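Local coordinates for protein quinoline 2-oxidoreductase large subunit (Pseudomonas putida, PDB 1T3Q) that probably hydroxylates quinoline next to its ring nitrogen, as the large, molybdenum cofactor-binding subunit of a molybdenum hydroxylase of the xanthine dehydrogenase family, at residues V695-D698 with Q702-T705. Numbering follows the deposited sequence.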
loop_
_atom_site.group_PDB
_atom_site.type_symbol
_atom_site.label_atom_id
_atom_site.label_comp_id
_atom_site.label_asym_id
_atom_site.label_seq_id
_atom_site.Cartn_x
_atom_site.Cartn_y
_atom_site.Cartn_z
ATOM N N VAL B 695 -28.000 -19.408 18.605
ATOM C CA VAL B 695 -27.962 -19.787 17.201
ATOM C C VAL B 695 -28.740 -21.096 17.256
ATOM O O VAL B 695 -28.378 -22.006 18.005
ATOM C CB VAL B 695 -26.516 -20.039 16.725
ATOM C CG1 VAL B 695 -26.516 -20.826 15.415
ATOM C CG2 VAL B 695 -25.800 -18.703 16.531
ATOM N N ILE B 696 -29.814 -21.192 16.481
ATOM C CA ILE B 696 -30.645 -22.384 16.534
ATOM C C ILE B 696 -30.727 -23.233 15.272
ATOM O O ILE B 696 -31.010 -22.730 14.183
ATOM C CB ILE B 696 -32.093 -22.015 16.936
ATOM C CG1 ILE B 696 -32.090 -21.232 18.252
ATOM C CG2 ILE B 696 -32.946 -23.278 17.073
ATOM C CD1 ILE B 696 -33.447 -20.714 18.658
ATOM N N TYR B 697 -30.478 -24.528 15.442
ATOM C CA TYR B 697 -30.591 -25.498 14.356
ATOM C C TYR B 697 -31.837 -26.307 14.712
ATOM O O TYR B 697 -31.990 -26.726 15.859
ATOM C CB TYR B 697 -29.381 -26.444 14.311
ATOM C CG TYR B 697 -28.141 -25.884 13.646
ATOM C CD1 TYR B 697 -27.138 -25.269 14.398
ATOM C CD2 TYR B 697 -27.951 -26.005 12.271
ATOM C CE1 TYR B 697 -25.973 -24.796 13.796
ATOM C CE2 TYR B 697 -26.791 -25.532 11.656
ATOM C CZ TYR B 697 -25.805 -24.930 12.424
ATOM O OH TYR B 697 -24.661 -24.466 11.820
ATOM N N ASP B 698 -32.733 -26.523 13.752
ATOM C CA ASP B 698 -33.942 -27.279 14.048
ATOM C C ASP B 698 -33.700 -28.774 13.950
ATOM O O ASP B 698 -32.580 -29.212 13.718
ATOM C CB ASP B 698 -35.100 -26.877 13.123
ATOM C CG ASP B 698 -34.829 -27.178 11.662
ATOM O OD1 ASP B 698 -34.008 -28.072 11.358
ATOM O OD2 ASP B 698 -35.461 -26.523 10.806
ATOM N N GLN B 702 -31.538 -27.475 9.797
ATOM C CA GLN B 702 -31.617 -26.169 9.158
ATOM C C GLN B 702 -31.244 -25.107 10.187
ATOM O O GLN B 702 -31.577 -25.230 11.366
ATOM C CB GLN B 702 -33.030 -25.900 8.627
ATOM C CG GLN B 702 -33.440 -26.795 7.468
ATOM C CD GLN B 702 -32.594 -26.571 6.230
ATOM O OE1 GLN B 702 -32.150 -27.524 5.588
ATOM N NE2 GLN B 702 -32.375 -25.311 5.881
ATOM N N LEU B 703 -30.530 -24.079 9.741
ATOM C CA LEU B 703 -30.133 -22.990 10.624
ATOM C C LEU B 703 -31.289 -21.992 10.576
ATOM O O LEU B 703 -31.490 -21.313 9.567
ATOM C CB LEU B 703 -28.856 -22.329 10.101
ATOM C CG LEU B 703 -27.858 -21.730 11.096
ATOM C CD1 LEU B 703 -26.988 -20.731 10.353
ATOM C CD2 LEU B 703 -28.566 -21.054 12.251
ATOM N N VAL B 704 -32.051 -21.906 11.661
ATOM C CA VAL B 704 -33.196 -21.006 11.694
ATOM C C VAL B 704 -32.863 -19.580 12.128
ATOM O O VAL B 704 -33.701 -18.687 12.018
ATOM C CB VAL B 704 -34.311 -21.565 12.605
ATOM C CG1 VAL B 704 -34.663 -22.979 12.169
ATOM C CG2 VAL B 704 -33.865 -21.566 14.050
ATOM N N THR B 705 -31.646 -19.365 12.612
ATOM C CA THR B 705 -31.231 -18.029 13.037
ATOM C C THR B 705 -30.089 -17.539 12.149
ATOM O O THR B 705 -28.936 -17.947 12.322
ATOM C CB THR B 705 -30.761 -18.027 14.514
ATOM O OG1 THR B 705 -29.725 -18.997 14.686
ATOM C CG2 THR B 705 -31.918 -18.365 15.448
#
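L703 packs its CG over one face of the Y697 ring, across a short hairpin-like turn. Its one beta bridge, Y697 with L703, is a non-hydrogen-bonded pair. The turn belongs to the loop between helix 672-692 and strand 722-726, in the molybdopterin cofactor-binding domain. D698 N gives a hydrogen bond to Q702 O (2.9 Å), and V704 N gives one to I696 O (2.9 Å). They flank the bridge.

At the turn, the carboxylate of D698 reaches back across the hairpin. CB meets V704 CG1. CG, held between the backbone N and the carbonyl carbon (chi1 63°), turns toward Q702 and lies near its CB and N. D698 OD1 accepts a hydrogen bond from Q702 N (3.0 Å), which comes from above the carboxylate plane, and a second from F700 N. These two N-H groups grip OD1 and so help fix the rotation of the carboxylate. D698 OD2 lies 3.3 Å from Q702 CB.

The first bond of the Y697 side chain points away from the other segment, but the ring lies beside L703. L703 CG makes a CH-pi contact with the Y697 ring, 4.2 Å from its centroid, shifted toward the rim at CE2 and CZ. Y697 OH hydrogen-bonds with C365 N, which ties the ring's far end to another loop. L703 CD2 continues to V695 CG1.

On the other side, I696 CB and V704 CG2 are 3.4 Å apart, tighter than usual for two carbons. I257 of the medium subunit packs on I696, V704 and T705. At the end away from the turn, T705 OG1 takes the place V704 O would have in regular pairing: it accepts a hydrogen bond from I696 N at 2.8 Å.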